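Local atomic coordinates of FBP protein (Leishmania major, PDB entry 5OEZ), a protein that probably catalyses the magnesium-dependent hydrolysis of fructose 1,6-bisphosphate to fructose 6-phosphate and phosphate, a step of gluconeogenesis, as a homotetramer. Residues C[147-150]-C[151-154]; C[223-226]-C[227-231]. All coordinates share one frame; numbering follows the deposited sequence.

Interaction 1: residues C[147-150]-C[151-154]; sequences INSV and EDAN
N154 N donates to V150 O at 2.9 Å, a regular α-helical bond in the opening turn of helix 150-158. The turn is closed off by an N-cap: the hydroxyl OG of S149 takes the backbone N-H of D152 at 3.2 Å from D152 N, in a nearly straight bond (170°). The first turn of an α-helix has N-H groups with no earlier carbonyl to receive them, and a serine just before the helix supplies a short side-chain acceptor instead. OG stands between the backbone N and the carbonyl carbon of its own residue (chi1 72°), which brings it round to the D152 amide.

The carboxylate of D152 reaches back to the loop that leads into the helix. D152 OD2 accepts from N148 N over 3.1 Å, again almost linearly, and uses its anti lone pair, the one facing away from OD1. The CG of D152 lies beside its own backbone N, and from there the short aspartate chain spans from the first turn to the residue before the cap. An acid suits this place, because a negative charge near a helix N-terminus would probably be stabilised by the helix dipole. Main-chain bonding begins at the cap residue itself, with A153 N donating to S149 O.

On the inner side, the methyl CG2 of I147, two residues before the cap, packs 3.9 Å from CB of A153 in the first turn. Both side chains also rest on V93 of strand 91-96, so branched and small apolar residues fit where the helix start meets the sheet of the N-terminal domain. Farther round the turn, the N154 side chain crosses that of V150 at a slant, its amide nitrogen ND2 3.9 Å from the methyl CG1.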
loop_
_atom_site.group_PDB
_atom_site.type_symbol
_atom_site.label_atom_id
_atom_site.label_comp_id
_atom_site.label_asym_id
_atom_site.label_seq_id
_atom_site.Cartn_x
_atom_site.Cartn_y
_atom_site.Cartn_z
ATOM N N ILE C 147 16.381 39.023 5.975
ATOM C CA ILE C 147 16.657 38.270 7.189
ATOM C C ILE C 147 17.936 37.474 6.979
ATOM O O ILE C 147 17.939 36.483 6.241
ATOM C CB ILE C 147 15.468 37.342 7.550
ATOM C CG1 ILE C 147 14.229 38.186 7.877
ATOM C CG2 ILE C 147 15.802 36.450 8.740
ATOM C CD1 ILE C 147 12.949 37.401 7.973
ATOM N N ASN C 148 19.013 37.936 7.613
ATOM C CA ASN C 148 20.305 37.250 7.596
ATOM C C ASN C 148 20.723 36.685 8.966
ATOM O O ASN C 148 21.831 36.179 9.110
ATOM C CB ASN C 148 21.384 38.200 7.083
ATOM C CG ASN C 148 21.064 38.739 5.697
ATOM O OD1 ASN C 148 20.352 38.099 4.911
ATOM N ND2 ASN C 148 21.596 39.908 5.378
ATOM N N SER C 149 19.828 36.733 9.951
ATOM C CA SER C 149 20.116 36.229 11.301
ATOM C C SER C 149 18.840 35.975 12.085
ATOM O O SER C 149 17.741 36.292 11.617
ATOM C CB SER C 149 20.985 37.224 12.069
ATOM O OG SER C 149 20.239 38.375 12.425
ATOM N N VAL C 150 18.986 35.380 13.265
ATOM C CA VAL C 150 17.839 35.113 14.152
ATOM C C VAL C 150 17.330 36.430 14.778
ATOM O O VAL C 150 16.121 36.588 15.002
ATOM C CB VAL C 150 18.180 34.067 15.255
ATOM C CG1 VAL C 150 16.986 33.824 16.178
ATOM C CG2 VAL C 150 18.612 32.740 14.638
ATOM N N GLU C 151 18.243 37.375 15.005
ATOM C CA GLU C 151 17.876 38.707 15.502
ATOM C C GLU C 151 16.945 39.412 14.512
ATOM O O GLU C 151 15.907 39.939 14.918
ATOM C CB GLU C 151 19.121 39.549 15.845
ATOM C CG GLU C 151 19.866 39.066 17.139
ATOM C CD GLU C 151 20.889 37.954 16.877
ATOM O OE1 GLU C 151 20.857 37.311 15.799
ATOM O OE2 GLU C 151 21.733 37.690 17.756
ATOM N N ASP C 152 17.288 39.382 13.222
ATOM C CA ASP C 152 16.430 39.957 12.180
ATOM C C ASP C 152 15.068 39.309 12.210
ATOM O O ASP C 152 14.046 39.992 12.234
ATOM C CB ASP C 152 17.038 39.770 10.769
ATOM C CG ASP C 152 18.283 40.628 10.521
ATOM O OD1 ASP C 152 18.571 41.550 11.317
ATOM O OD2 ASP C 152 18.973 40.376 9.506
ATOM N N ALA C 153 15.055 37.977 12.175
ATOM C CA ALA C 153 13.807 37.200 12.172
ATOM C C ALA C 153 12.916 37.533 13.369
ATOM O O ALA C 153 11.692 37.638 13.218
ATOM C CB ALA C 153 14.111 35.711 12.131
ATOM N N ASN C 154 13.530 37.713 14.542
ATOM C CA ASN C 154 12.788 38.096 15.760
ATOM C C ASN C 154 12.123 39.467 15.634
ATOM O O ASN C 154 10.982 39.639 16.043
ATOM C CB ASN C 154 13.700 38.081 16.995
ATOM C CG ASN C 154 14.023 36.677 17.481
ATOM O OD1 ASN C 154 13.305 35.717 17.198
ATOM N ND2 ASN C 154 15.138 36.546 18.200
#

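Interaction 2: residues C[223-226]-C[227-231]; sequences GKWE and PWFKE
W225 offers one face of its indole to the ring of F229, whose edge points into it: F229 CD2 lies 3.6 Å from W225 CE3, and the neighbouring CE2 follows along the six-membered ring. The planes stand at 86° with centroids 5.0 Å apart, a T-shaped (edge-to-face) pair. F229 carries its CG anti to the backbone N (chi1 -166°), which swings the phenyl back toward the residues before the helix. Large flat residues suit these two buried positions, since one gives a broad face and the other a slim edge.

Between them the chain enters helix 227-238, with E226 at the N-cap position and P227 as first helical residue, where proline fits well because no amide hydrogen is needed there. The carbonyl O of E226 accepts from K230 N at 3.2 Å, the first α-helical bond, and more weakly from F229 N.

The glutamate's carboxylate leans over to the other tryptophan: W228 NE1 makes a weak bond to E226 OE1, 3.3 Å away, with the carboxylate and indole planes 67° apart. Beyond, W228 packs on helix 325-338, touching F334 among others. K230 suits the partly exposed flank because its chain is long and aliphatic: CG sits at the indole edge, 4.1 Å from W225 CB, and the extended chain then passes on to bring CE 3.6 Å from W225 O.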
loop_
_atom_site.group_PDB
_atom_site.type_symbol
_atom_site.label_atom_id
_atom_site.label_comp_id
_atom_site.label_asym_id
_atom_site.label_seq_id
_atom_site.Cartn_x
_atom_site.Cartn_y
_atom_site.Cartn_z
ATOM N N GLY C 223 -13.567 22.849 37.352
ATOM C CA GLY C 223 -13.261 23.636 38.532
ATOM C C GLY C 223 -12.220 24.739 38.368
ATOM O O GLY C 223 -12.117 25.604 39.220
ATOM N N LYS C 224 -11.448 24.702 37.285
ATOM C CA LYS C 224 -10.419 25.681 36.996
ATOM C C LYS C 224 -10.906 26.794 36.062
ATOM O O LYS C 224 -10.180 27.766 35.846
ATOM C CB LYS C 224 -9.227 24.982 36.337
ATOM C CG LYS C 224 -8.455 24.033 37.261
ATOM C CD LYS C 224 -7.472 23.082 36.524
ATOM C CE LYS C 224 -7.925 21.644 36.375
ATOM N NZ LYS C 224 -6.816 20.712 36.022
ATOM N N TRP C 225 -12.117 26.668 35.524
ATOM C CA TRP C 225 -12.634 27.638 34.569
ATOM C C TRP C 225 -13.154 28.917 35.204
ATOM O O TRP C 225 -13.491 28.937 36.376
ATOM C CB TRP C 225 -13.794 27.039 33.786
ATOM C CG TRP C 225 -13.439 25.934 32.878
ATOM C CD1 TRP C 225 -12.212 25.655 32.346
ATOM C CD2 TRP C 225 -14.340 24.965 32.344
ATOM N NE1 TRP C 225 -12.295 24.555 31.534
ATOM C CE2 TRP C 225 -13.590 24.115 31.515
ATOM C CE3 TRP C 225 -15.709 24.720 32.507
ATOM C CZ2 TRP C 225 -14.158 23.054 30.835
ATOM C CZ3 TRP C 225 -16.272 23.664 31.829
ATOM C CH2 TRP C 225 -15.500 22.845 31.001
ATOM N N GLU C 226 -13.255 29.959 34.387
ATOM C CA GLU C 226 -13.863 31.225 34.770
ATOM C C GLU C 226 -15.363 31.021 34.928
ATOM O O GLU C 226 -15.948 30.225 34.187
ATOM C CB GLU C 226 -13.602 32.302 33.702
ATOM C CG GLU C 226 -12.153 32.756 33.652
ATOM C CD GLU C 226 -11.932 33.884 32.661
ATOM O OE1 GLU C 226 -11.949 33.629 31.433
ATOM O OE2 GLU C 226 -11.717 35.031 33.107
ATOM N N PRO C 227 -15.994 31.730 35.876
ATOM C CA PRO C 227 -17.438 31.525 36.101
ATOM C C PRO C 227 -18.329 31.689 34.865
ATOM O O PRO C 227 -19.240 30.900 34.681
ATOM C CB PRO C 227 -17.776 32.573 37.166
ATOM C CG PRO C 227 -16.510 32.721 37.947
ATOM C CD PRO C 227 -15.371 32.494 36.980
ATOM N N TRP C 228 -18.070 32.682 34.026
ATOM C CA TRP C 228 -18.898 32.870 32.846
ATOM C C TRP C 228 -18.904 31.635 31.920
ATOM O O TRP C 228 -19.926 31.313 31.333
ATOM C CB TRP C 228 -18.509 34.120 32.077
ATOM C CG TRP C 228 -17.212 34.051 31.293
ATOM C CD1 TRP C 228 -16.005 34.546 31.670
ATOM C CD2 TRP C 228 -17.023 33.492 29.978
ATOM N NE1 TRP C 228 -15.071 34.324 30.682
ATOM C CE2 TRP C 228 -15.670 33.671 29.638
ATOM C CE3 TRP C 228 -17.869 32.852 29.063
ATOM C CZ2 TRP C 228 -15.139 33.242 28.409
ATOM C CZ3 TRP C 228 -17.352 32.432 27.863
ATOM C CH2 TRP C 228 -15.996 32.627 27.542
ATOM N N PHE C 229 -17.772 30.940 31.824
ATOM C CA PHE C 229 -17.673 29.761 30.986
ATOM C C PHE C 229 -18.339 28.533 31.616
ATOM O O PHE C 229 -18.882 27.689 30.902
ATOM C CB PHE C 229 -16.218 29.458 30.607
ATOM C CG PHE C 229 -16.088 28.455 29.485
ATOM C CD1 PHE C 229 -16.213 28.860 28.156
ATOM C CD2 PHE C 229 -15.882 27.115 29.760
ATOM C CE1 PHE C 229 -16.106 27.933 27.117
ATOM C CE2 PHE C 229 -15.797 26.189 28.730
ATOM C CZ PHE C 229 -15.899 26.602 27.402
ATOM N N LYS C 230 -18.311 28.433 32.938
ATOM C CA LYS C 230 -19.102 27.405 33.621
ATOM C C LYS C 230 -20.571 27.601 33.322
ATOM O O LYS C 230 -21.289 26.642 33.055
ATOM C CB LYS C 230 -18.896 27.453 35.129
ATOM C CG LYS C 230 -17.499 27.100 35.591
ATOM C CD LYS C 230 -17.449 27.118 37.112
ATOM C CE LYS C 230 -16.062 26.818 37.630
ATOM N NZ LYS C 230 -15.980 27.137 39.066
ATOM N N GLU C 231 -21.021 28.852 33.376
ATOM C CA GLU C 231 -22.423 29.154 33.100
ATOM C C GLU C 231 -22.824 28.777 31.687
ATOM O O GLU C 231 -23.908 28.253 31.478
ATOM C CB GLU C 231 -22.728 30.628 33.375
ATOM C CG GLU C 231 -22.670 30.964 34.857
ATOM C CD GLU C 231 -22.903 32.439 35.163
ATOM O OE1 GLU C 231 -23.495 33.181 34.312
ATOM O OE2 GLU C 231 -22.536 32.847 36.301
#

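In the fold
Both contacts mark the point where a loop turns into a helix, but they lie in different halves of the subunit, with centres 41 Å apart and nearest atoms about 28 Å apart. Interaction 1 comes first along the chain, at the start of helix 150-158, beside strands 91-96 and 103-104 in the N-terminal domain. Interaction 2 follows strand 214-216 in the C-terminal domain and starts helix 227-238, which packs against helix 325-338. It lies close to the substrate site: the side chain of W225 is about 6 Å from that of N218, which binds fructose 6-phosphate. Interaction 1 is farther from its nearest AMP-site residue, with about 10 Å between the side chains of I147 and Y113. Neither ligand is bound in this apo chain.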